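Non-reducing end beta-L-arabinofuranosidase (PDB 5MQO) probably hydrolyses glycosidic bonds as a family GH127 glycoside hydrolase of a gut bacterium, and is linked to the breakdown of complex plant pectin. Local coordinates at residues Leu224-Phe227 against Tyr228-Ser232; Ile326-Asp329 against Ile330-Lys334; Thr475-Glu479 against Gly480-Asn484. One frame throughout, in Å; residues are numbered along the deposited sequence.

Contact 1 (Leu224-Phe227 against Tyr228-Ser232); sequences LCHF and YETAS
Phe227 and Tyr228, neighbours in sequence, form a T-shaped aromatic pair in which an edge of the Phe227 ring is directed at the face of the Tyr228 ring. The ring centroids lie 5.8 Å apart and the planes meet at 77°. Different first torsions bring this about: CG of Phe227 stands opposite its own backbone N (chi1 -174°), whereas CG of Tyr228 stands opposite its carbonyl carbon. The Phe227 ring also receives the methyl of Ala231 over one face, near the rim, with CE1 of Phe227 4.1 Å from CB of Ala231. Elsewhere on the Tyr228 ring, CE2 comes to 4.3 Å from CB of Leu224, a looser apolar touch one helical turn back.

The backbone pattern identifies the segment as the C-terminal turn of helix 212-230, within the catalytic domain of the GH127 family. Two regular i to i+4 bonds are present: Tyr228 N donates to Leu224 O at 2.9 Å. Glu229 N does the same to Cys225 O. At the next carbonyl the regular pattern gives way to a side chain: Thr230 OG1 donates to His226 O at 2.9 Å, whereas the amide of the same threonine is badly angled for a bond. The i to i+4 backbone bonding resumes with Ala231 N to Phe227 O at 3.1 Å, the donor lying 39° out of the carbonyl plane.

Among the polar side chains, the same Thr230 hydroxyl sits over one face of the His226 imidazole, its OG1 3.7 Å from CE1. Glu229 lays its chain along Cys225 O and ends in a salt bridge with Arg259 of helix 258-270, while Tyr228 OH is hydrogen-bonded to ND1 of His244.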
# COMPACT_ATOMS: atom_id res chain seq x y z
N LEU A 224 -23.91 -8.68 11.95
CA LEU A 224 -22.70 -8.71 12.76
C LEU A 224 -22.92 -8.10 14.15
O LEU A 224 -22.44 -8.65 15.13
CB LEU A 224 -21.56 -7.95 12.12
CG LEU A 224 -21.01 -8.39 10.79
CD1 LEU A 224 -19.77 -7.55 10.48
CD2 LEU A 224 -20.67 -9.87 10.81
N CYS A 225 -23.63 -6.98 14.25
CA CYS A 225 -23.87 -6.38 15.58
C CYS A 225 -24.59 -7.38 16.49
O CYS A 225 -24.29 -7.47 17.68
CB CYS A 225 -24.65 -5.06 15.50
SG CYS A 225 -23.88 -3.79 14.45
N HIS A 226 -25.52 -8.13 15.92
CA HIS A 226 -26.23 -9.17 16.66
C HIS A 226 -25.27 -10.30 17.01
O HIS A 226 -25.24 -10.78 18.14
CB HIS A 226 -27.41 -9.69 15.84
CG HIS A 226 -28.24 -10.71 16.55
ND1 HIS A 226 -29.04 -10.40 17.63
CD2 HIS A 226 -28.39 -12.04 16.34
CE1 HIS A 226 -29.66 -11.49 18.05
NE2 HIS A 226 -29.28 -12.50 17.29
N PHE A 227 -24.48 -10.71 16.04
CA PHE A 227 -23.51 -11.78 16.23
C PHE A 227 -22.49 -11.51 17.35
O PHE A 227 -22.09 -12.44 18.04
CB PHE A 227 -22.78 -12.03 14.93
CG PHE A 227 -21.87 -13.21 14.96
CD1 PHE A 227 -20.58 -13.09 15.47
CD2 PHE A 227 -22.28 -14.43 14.45
CE1 PHE A 227 -19.73 -14.17 15.48
CE2 PHE A 227 -21.43 -15.53 14.47
CZ PHE A 227 -20.15 -15.39 14.98
N TYR A 228 -22.05 -10.26 17.50
CA TYR A 228 -21.07 -9.89 18.54
C TYR A 228 -21.73 -9.60 19.87
O TYR A 228 -21.08 -9.72 20.88
CB TYR A 228 -20.20 -8.70 18.12
CG TYR A 228 -19.15 -9.07 17.07
CD1 TYR A 228 -18.00 -9.80 17.42
CD2 TYR A 228 -19.32 -8.71 15.72
CE1 TYR A 228 -17.04 -10.15 16.46
CE2 TYR A 228 -18.37 -9.05 14.75
CZ TYR A 228 -17.22 -9.77 15.12
OH TYR A 228 -16.29 -10.10 14.16
N GLU A 229 -23.01 -9.24 19.86
CA GLU A 229 -23.78 -9.07 21.10
C GLU A 229 -24.24 -10.40 21.75
O GLU A 229 -24.72 -10.39 22.87
CB GLU A 229 -25.01 -8.17 20.85
CG GLU A 229 -24.69 -6.69 20.67
CD GLU A 229 -25.90 -5.85 20.24
OE1 GLU A 229 -27.06 -6.25 20.47
OE2 GLU A 229 -25.68 -4.76 19.65
N THR A 230 -24.08 -11.52 21.04
CA THR A 230 -24.77 -12.78 21.36
C THR A 230 -23.82 -13.96 21.50
O THR A 230 -23.92 -14.70 22.48
CB THR A 230 -25.83 -13.09 20.28
OG1 THR A 230 -26.80 -12.04 20.27
CG2 THR A 230 -26.55 -14.40 20.53
N ALA A 231 -22.93 -14.15 20.52
CA ALA A 231 -21.85 -15.16 20.55
C ALA A 231 -20.90 -15.05 21.74
O ALA A 231 -20.88 -14.05 22.47
CB ALA A 231 -21.04 -15.11 19.25
N SER A 232 -20.10 -16.10 21.91
CA SER A 232 -19.26 -16.26 23.09
C SER A 232 -18.01 -15.37 23.07
O SER A 232 -17.34 -15.24 22.04
CB SER A 232 -18.85 -17.72 23.27
OG SER A 232 -18.26 -18.22 22.09

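Contact 2 (Ile326-Asp329 against Ile330-Lys334); sequences IWND and IVTRK
Asp329 is gripped by two cationic side chains, each on a different carboxylate oxygen. Arg333 approaches side-on and sends both NE (2.9 Å) and NH2 (3.0 Å) to OD1 of Asp329. This oxygen lies in the guanidinium plane, yet the carboxylate and guanidinium planes are 58° apart; NE meets OD1 nearly along its C-O axis, whereas NH2 comes from above the carboxylate plane. Lys334, its chain extended beyond CG, places NZ 2.9 Å from OD2 of Asp329, on the syn lone pair.

One residue earlier, Asn328 O accepts both the amide N of Thr332 and its OG1, the latter at 2.7 Å, from opposite faces of the carbonyl plane. Thr332 achieves this with OG1 held between its backbone N and carbonyl carbon (chi1 69°). Farther back, CG2 of Val331 makes a CH-pi contact with the five-membered ring of Trp327, 4.0 Å from its centroid and 24° off the normal.

These residues lie at and just past the C-terminal end of helix 317-333. Outside it, Asn392 accepts from Trp327 NE1, Tyr404 meets the indole edge-to-face, and Ala293 N donates to Asp329 OD2. Arg292 brings a like charge close to Arg333. With one buried carboxylate facing two cations and a backbone N-H, Asp329 is probably kept ionised, and its negative charge would offset the gathering of positive groups.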
# COMPACT_ATOMS: atom_id res chain seq x y z
N ILE A 326 3.89 2.22 17.76
CA ILE A 326 3.79 1.06 16.86
C ILE A 326 4.25 1.47 15.45
O ILE A 326 4.99 0.74 14.79
CB ILE A 326 2.35 0.46 16.84
CG1 ILE A 326 2.00 -0.09 18.20
CG2 ILE A 326 2.21 -0.70 15.85
CD1 ILE A 326 0.56 -0.55 18.32
N TRP A 327 3.80 2.64 14.99
CA TRP A 327 4.18 3.11 13.66
C TRP A 327 5.68 3.25 13.67
O TRP A 327 6.37 2.70 12.83
CB TRP A 327 3.50 4.44 13.30
CG TRP A 327 3.97 5.02 12.00
CD1 TRP A 327 3.50 4.73 10.76
CD2 TRP A 327 5.02 5.97 11.83
NE1 TRP A 327 4.20 5.44 9.81
CE2 TRP A 327 5.14 6.21 10.44
CE3 TRP A 327 5.88 6.65 12.71
CZ2 TRP A 327 6.10 7.13 9.92
CZ3 TRP A 327 6.83 7.56 12.18
CH2 TRP A 327 6.93 7.78 10.80
N ASN A 328 6.17 3.94 14.69
CA ASN A 328 7.58 4.14 14.89
C ASN A 328 8.39 2.85 14.88
O ASN A 328 9.42 2.79 14.25
CB ASN A 328 7.79 4.87 16.23
CG ASN A 328 9.16 5.47 16.35
OD1 ASN A 328 10.10 4.81 16.85
ND2 ASN A 328 9.31 6.72 15.88
N ASP A 329 7.91 1.83 15.58
CA ASP A 329 8.56 0.50 15.66
C ASP A 329 8.69 -0.16 14.28
O ASP A 329 9.77 -0.57 13.86
CB ASP A 329 7.75 -0.44 16.56
CG ASP A 329 8.44 -1.78 16.77
OD1 ASP A 329 9.69 -1.80 16.74
OD2 ASP A 329 7.74 -2.81 16.96
N ILE A 330 7.59 -0.22 13.57
CA ILE A 330 7.57 -0.70 12.22
C ILE A 330 8.60 0.02 11.33
O ILE A 330 9.42 -0.60 10.67
CB ILE A 330 6.15 -0.52 11.61
CG1 ILE A 330 5.15 -1.50 12.25
CG2 ILE A 330 6.19 -0.76 10.11
CD1 ILE A 330 3.70 -1.06 12.14
N VAL A 331 8.54 1.34 11.31
CA VAL A 331 9.19 2.10 10.26
C VAL A 331 10.66 2.27 10.53
O VAL A 331 11.47 2.30 9.60
CB VAL A 331 8.47 3.46 10.08
CG1 VAL A 331 9.36 4.54 9.47
CG2 VAL A 331 7.22 3.25 9.24
N THR A 332 11.04 2.41 11.78
CA THR A 332 12.46 2.58 12.08
C THR A 332 13.16 1.23 12.41
O THR A 332 14.42 1.17 12.52
CB THR A 332 12.61 3.61 13.22
OG1 THR A 332 12.12 3.05 14.43
CG2 THR A 332 11.84 4.90 12.87
N ARG A 333 12.39 0.15 12.58
CA ARG A 333 12.99 -1.09 13.09
C ARG A 333 12.57 -2.38 12.43
O ARG A 333 13.31 -3.34 12.56
CB ARG A 333 12.80 -1.21 14.61
CG ARG A 333 13.09 0.08 15.38
CD ARG A 333 13.42 -0.19 16.85
NE ARG A 333 12.37 -0.98 17.45
CZ ARG A 333 12.44 -1.56 18.65
NH1 ARG A 333 13.53 -1.41 19.41
NH2 ARG A 333 11.41 -2.29 19.09
N LYS A 334 11.43 -2.42 11.75
CA LYS A 334 10.88 -3.69 11.28
C LYS A 334 10.26 -3.67 9.88
O LYS A 334 9.38 -4.49 9.58
CB LYS A 334 9.83 -4.16 12.29
CG LYS A 334 10.39 -4.47 13.64
CD LYS A 334 9.32 -5.07 14.53
CE LYS A 334 9.76 -5.09 15.98
NZ LYS A 334 8.63 -5.60 16.81

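Contact 3 (Thr475-Glu479 against Gly480-Asn484); sequences TLSPE and GIYCN
The Tyr482 ring meets the preceding strand along its edge: Thr475 O and Ser477 OG both lie near the ring plane, and CE1 of Tyr482 is 3.2 Å from OG of Ser477. Beyond the hairpin, the ring stacks with Phe532 and meets Tyr560 edge-to-face. The other flat group, the Asn484 amide, uses its edge as well, donating through ND2 to OG1 of Thr475, which sits in the amide plane.

This is a tight beta hairpin of strands 474-477 and 480-483, closed by a type I turn from Ser477 to Gly480. Its short strand segments run antiparallel at 154°. Thr475 and Tyr482 are a hydrogen-bonded pair, joined by Tyr482 N to Thr475 O at 2.9 Å and by Thr475 N to Tyr482 O at 3.2 Å. Leu476 and Ile481 form the non-hydrogen-bonded pair and project from the other face of the sheet, lying side by side with CD2 of Leu476 4.0 Å from CG1 of Ile481.

At the turn, Ser477 N donates to Gly480 O at 3.1 Å, and the return bond from Gly480 N to Ser477 O is weak. Gly480 closes the turn with a positive phi. In the wider five-stranded mixed sheet the hairpin is flanked by strands 37-38 and 529-535, and Thr475 packs on Trp393 and Glu397 of helix 382-399. Asn484 OD1 is bonded to Tyr560 OH. Ser477 OG, beside its own backbone N and carbonyl carbon (chi1 73°), shares a hydrogen bond of 3.2 Å with Tyr482 OH.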
# COMPACT_ATOMS: atom_id res chain seq x y z
N THR A 475 -5.68 14.89 -0.89
CA THR A 475 -6.69 15.03 0.15
C THR A 475 -7.14 16.46 0.23
O THR A 475 -6.50 17.36 -0.32
CB THR A 475 -6.12 14.64 1.52
OG1 THR A 475 -4.90 15.35 1.72
CG2 THR A 475 -5.88 13.11 1.63
N LEU A 476 -8.22 16.68 0.96
CA LEU A 476 -8.74 18.04 1.20
C LEU A 476 -8.74 18.37 2.68
O LEU A 476 -8.64 17.48 3.53
CB LEU A 476 -10.17 18.16 0.68
CG LEU A 476 -10.52 17.50 -0.66
CD1 LEU A 476 -12.02 17.40 -0.83
CD2 LEU A 476 -9.88 18.27 -1.82
N SER A 477 -8.86 19.67 2.96
CA SER A 477 -9.20 20.18 4.29
C SER A 477 -9.84 21.54 4.08
O SER A 477 -9.97 21.98 2.95
CB SER A 477 -7.97 20.25 5.20
OG SER A 477 -7.08 21.30 4.87
N PRO A 478 -10.29 22.20 5.16
CA PRO A 478 -10.84 23.56 4.96
C PRO A 478 -9.83 24.60 4.44
O PRO A 478 -10.23 25.55 3.76
CB PRO A 478 -11.36 23.93 6.36
CG PRO A 478 -11.59 22.63 7.03
CD PRO A 478 -10.48 21.74 6.54
N GLU A 479 -8.55 24.41 4.75
CA GLU A 479 -7.46 25.26 4.26
C GLU A 479 -7.19 25.19 2.75
O GLU A 479 -6.60 26.12 2.20
CB GLU A 479 -6.17 24.92 5.00
CG GLU A 479 -6.12 25.38 6.45
CD GLU A 479 -4.72 25.21 7.06
OE1 GLU A 479 -4.60 24.44 8.04
OE2 GLU A 479 -3.74 25.84 6.56
N GLY A 480 -7.56 24.09 2.09
CA GLY A 480 -7.28 23.90 0.66
C GLY A 480 -7.09 22.44 0.23
O GLY A 480 -7.71 21.55 0.79
N ILE A 481 -6.20 22.22 -0.75
CA ILE A 481 -5.98 20.94 -1.43
C ILE A 481 -4.52 20.46 -1.37
O ILE A 481 -3.59 21.22 -1.66
CB ILE A 481 -6.37 21.07 -2.91
CG1 ILE A 481 -7.84 21.48 -3.00
CG2 ILE A 481 -6.05 19.79 -3.71
CD1 ILE A 481 -8.32 21.80 -4.39
N TYR A 482 -4.33 19.18 -1.04
CA TYR A 482 -3.01 18.60 -0.85
C TYR A 482 -2.64 17.65 -1.97
O TYR A 482 -3.39 16.72 -2.27
CB TYR A 482 -2.98 17.85 0.47
CG TYR A 482 -3.21 18.74 1.67
CD1 TYR A 482 -4.49 19.20 1.98
CD2 TYR A 482 -2.15 19.12 2.49
CE1 TYR A 482 -4.71 20.01 3.08
CE2 TYR A 482 -2.36 19.94 3.60
CZ TYR A 482 -3.64 20.39 3.89
OH TYR A 482 -3.86 21.20 4.97
N CYS A 483 -1.48 17.87 -2.60
CA CYS A 483 -0.97 16.92 -3.58
C CYS A 483 -0.08 15.89 -2.85
O CYS A 483 1.04 16.20 -2.44
CB CYS A 483 -0.20 17.61 -4.71
SG CYS A 483 -1.11 18.96 -5.49
N ASN A 484 -0.61 14.67 -2.73
CA ASN A 484 0.06 13.60 -2.04
C ASN A 484 0.79 12.60 -2.94
O ASN A 484 1.95 12.31 -2.70
CB ASN A 484 -0.96 12.89 -1.17
CG ASN A 484 -1.39 13.74 -0.01
OD1 ASN A 484 -0.55 14.19 0.75
ND2 ASN A 484 -2.68 13.99 0.13

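How the contacts relate
From the N terminus the three contacts come in series, none nesting within or crossing another, and each is closed between adjoining segments. Contact 1 ends helix 212-230 and connects it with helix 258-270, at the periphery, its centre about 31 Å from that of the chain. Contact 2 ends helix 317-333 nearer the middle, between helices 297-314 and 402-416; contacts 1 and 2 both belong to the GH127 catalytic domain. Contact 3 closes the tight turn of hairpin 474-483, where the chain enters the beta-rich part, and sets a mixed sheet against helix 382-399. None touches another: the nearest atoms of contacts 2 and 3 are about 13 Å apart, those of contacts 1 and 2 about 20 Å.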